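Terminase, large subunit (PDB 4DKW) packages the phage P22 genome into empty capsids as an ATP-driven motor and cuts the DNA with its C-terminal nuclease domain, the part present here. Local coordinates at residues Q18-P23 with Q44-K49. Residues are numbered along the deposited sequence; the frame is centred on the assembly and turned at random.
Sequences QPFECP and QLWWDK
The indole of Trp46 reaches from its strand to the loop 18-23, where Cys22 lies over one face and Phe20 meets its outer edge. Cys22 CB sits 3.5 Å from the centroid of the Trp46 six-membered ring and 7° off the ring normal, a CH-pi contact. With Cys22 SG anti to its backbone N (chi1 -170°), the sulfur runs on over the same face toward the ring fusion, 3.9 Å from Trp46 CD2, and adds a sulfur-aromatic contact. Phe20 takes the benzo edge of the indole against its own face in an offset edge-to-face pair, with planes at 71° and Phe20 CE1 3.6 Å from Trp46 CZ3. The carbonyl of Phe20 also meets that edge near the indole plane, its O 3.3 Å from Trp46 CH2.

At the pyrrole end, Trp46 NE1 donates a nearly straight 2.8 Å hydrogen bond to Gln44 OE1, satisfying the buried nitrogen and helping fix the ring's rotation. Gln44 is held through NE2 by Asp30 OD1 and Trp77 O. Phe144 and Tyr55 extend the aromatic cluster, and Val28 touches both Cys22 and Trp46. The contact packs the loop linking strands 16-17 and 27-33 onto strand 40-48, which pairs with strands 27-33 and 53-62 in the RNase H-like sheet.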
loop_
_atom_site.group_PDB
_atom_site.type_symbol
_atom_site.label_atom_id
_atom_site.label_comp_id
_atom_site.label_asym_id
_atom_site.label_seq_id
_atom_site.Cartn_x
_atom_site.Cartn_y
_atom_site.Cartn_z
ATOM N N GLN A 18 12.407 -12.423 6.083
ATOM C CA GLN A 18 13.320 -12.600 4.945
ATOM C C GLN A 18 12.549 -12.723 3.639
ATOM O O GLN A 18 11.539 -13.421 3.590
ATOM C CB GLN A 18 14.173 -13.859 5.119
ATOM C CG GLN A 18 15.092 -13.824 6.310
ATOM C CD GLN A 18 16.243 -12.857 6.128
ATOM O OE1 GLN A 18 16.638 -12.543 5.007
ATOM N NE2 GLN A 18 16.794 -12.389 7.232
ATOM N N PRO A 19 13.024 -12.047 2.577
ATOM C CA PRO A 19 12.421 -12.179 1.248
ATOM C C PRO A 19 12.453 -13.621 0.732
ATOM O O PRO A 19 13.352 -14.390 1.063
ATOM C CB PRO A 19 13.316 -11.300 0.372
ATOM C CG PRO A 19 13.899 -10.325 1.301
ATOM C CD PRO A 19 14.114 -11.058 2.589
ATOM N N PHE A 20 11.468 -13.969 -0.084
ATOM C CA PHE A 20 11.384 -15.274 -0.709
ATOM C C PHE A 20 10.691 -15.060 -2.037
ATOM O O PHE A 20 10.152 -13.973 -2.293
ATOM C CB PHE A 20 10.591 -16.258 0.171
ATOM C CG PHE A 20 9.203 -15.769 0.559
ATOM C CD1 PHE A 20 8.086 -16.086 -0.219
ATOM C CD2 PHE A 20 9.016 -15.013 1.712
ATOM C CE1 PHE A 20 6.827 -15.645 0.125
ATOM C CE2 PHE A 20 7.748 -14.564 2.072
ATOM C CZ PHE A 20 6.651 -14.879 1.272
ATOM N N GLU A 21 10.708 -16.075 -2.893
ATOM C CA GLU A 21 9.986 -15.993 -4.159
ATOM C C GLU A 21 8.510 -16.333 -3.984
ATOM O O GLU A 21 8.151 -17.254 -3.243
ATOM C CB GLU A 21 10.613 -16.915 -5.200
ATOM C CG GLU A 21 11.901 -16.394 -5.791
ATOM C CD GLU A 21 12.381 -17.268 -6.926
ATOM O OE1 GLU A 21 11.567 -18.071 -7.440
ATOM O OE2 GLU A 21 13.570 -17.157 -7.299
ATOM N N CYS A 22 7.656 -15.588 -4.676
ATOM C CA CYS A 22 6.212 -15.786 -4.562
ATOM C C CYS A 22 5.762 -17.159 -5.070
ATOM O O CYS A 22 5.936 -17.478 -6.251
ATOM C CB CYS A 22 5.464 -14.695 -5.333
ATOM S SG CYS A 22 3.709 -14.702 -5.000
ATOM N N PRO A 23 5.175 -17.977 -4.178
ATOM C CA PRO A 23 4.593 -19.251 -4.619
ATOM C C PRO A 23 3.449 -19.013 -5.617
ATOM O O PRO A 23 2.781 -17.977 -5.570
ATOM C CB PRO A 23 4.058 -19.859 -3.315
ATOM C CG PRO A 23 4.852 -19.203 -2.230
ATOM C CD PRO A 23 5.084 -17.801 -2.718
ATOM N N GLN A 44 3.772 -3.545 -3.463
ATOM C CA GLN A 44 3.218 -4.827 -3.868
ATOM C C GLN A 44 3.002 -5.685 -2.632
ATOM O O GLN A 44 3.894 -5.849 -1.797
ATOM C CB GLN A 44 4.113 -5.559 -4.879
ATOM C CG GLN A 44 3.531 -6.898 -5.342
ATOM C CD GLN A 44 4.284 -7.486 -6.517
ATOM O OE1 GLN A 44 5.064 -8.423 -6.361
ATOM N NE2 GLN A 44 4.060 -6.931 -7.703
ATOM N N LEU A 45 1.801 -6.228 -2.533
ATOM C CA LEU A 45 1.405 -7.018 -1.404
ATOM C C LEU A 45 1.128 -8.431 -1.899
ATOM O O LEU A 45 0.505 -8.614 -2.948
ATOM C CB LEU A 45 0.138 -6.385 -0.831
ATOM C CG LEU A 45 -0.437 -6.738 0.526
ATOM C CD1 LEU A 45 0.567 -6.458 1.652
ATOM C CD2 LEU A 45 -1.703 -5.920 0.700
ATOM N N TRP A 46 1.615 -9.434 -1.173
ATOM C CA TRP A 46 1.284 -10.817 -1.496
ATOM C C TRP A 46 0.337 -11.328 -0.433
ATOM O O TRP A 46 0.486 -10.995 0.746
ATOM C CB TRP A 46 2.528 -11.699 -1.531
ATOM C CG TRP A 46 3.536 -11.294 -2.547
ATOM C CD1 TRP A 46 3.382 -10.370 -3.540
ATOM C CD2 TRP A 46 4.870 -11.801 -2.669
ATOM N NE1 TRP A 46 4.536 -10.274 -4.279
ATOM C CE2 TRP A 46 5.464 -11.142 -3.767
ATOM C CE3 TRP A 46 5.615 -12.756 -1.962
ATOM C CZ2 TRP A 46 6.779 -11.401 -4.163
ATOM C CZ3 TRP A 46 6.919 -13.014 -2.362
ATOM C CH2 TRP A 46 7.488 -12.338 -3.452
ATOM N N TRP A 47 -0.642 -12.120 -0.860
ATOM C CA TRP A 47 -1.645 -12.687 0.038
ATOM C C TRP A 47 -1.694 -14.216 -0.104
ATOM O O TRP A 47 -2.059 -14.749 -1.150
ATOM C CB TRP A 47 -3.026 -12.087 -0.257
ATOM C CG TRP A 47 -4.085 -12.453 0.732
ATOM C CD1 TRP A 47 -3.903 -12.999 1.973
ATOM C CD2 TRP A 47 -5.502 -12.276 0.573
ATOM N NE1 TRP A 47 -5.118 -13.192 2.590
ATOM C CE2 TRP A 47 -6.109 -12.756 1.762
ATOM C CE3 TRP A 47 -6.302 -11.769 -0.444
ATOM C CZ2 TRP A 47 -7.508 -12.731 1.944
ATOM C CZ3 TRP A 47 -7.680 -11.751 -0.261
ATOM C CH2 TRP A 47 -8.268 -12.229 0.924
ATOM N N ASP A 48 -1.297 -14.902 0.956
ATOM C CA ASP A 48 -1.497 -16.328 1.090
ATOM C C ASP A 48 -2.911 -16.464 1.635
ATOM O O ASP A 48 -3.132 -16.231 2.816
ATOM C CB ASP A 48 -0.468 -16.882 2.102
ATOM C CG ASP A 48 -0.562 -18.393 2.285
ATOM O OD1 ASP A 48 -1.581 -18.991 1.879
ATOM O OD2 ASP A 48 0.384 -18.986 2.840
ATOM N N LYS A 49 -3.874 -16.824 0.789
ATOM C CA LYS A 49 -5.261 -16.965 1.248
ATOM C C LYS A 49 -5.517 -18.192 2.098
ATOM O O LYS A 49 -6.461 -18.209 2.882
ATOM C CB LYS A 49 -6.236 -16.980 0.078
ATOM C CG LYS A 49 -6.306 -15.680 -0.697
ATOM C CD LYS A 49 -7.544 -15.654 -1.577
ATOM C CE LYS A 49 -7.507 -14.469 -2.502
ATOM N NZ LYS A 49 -8.636 -14.467 -3.453
#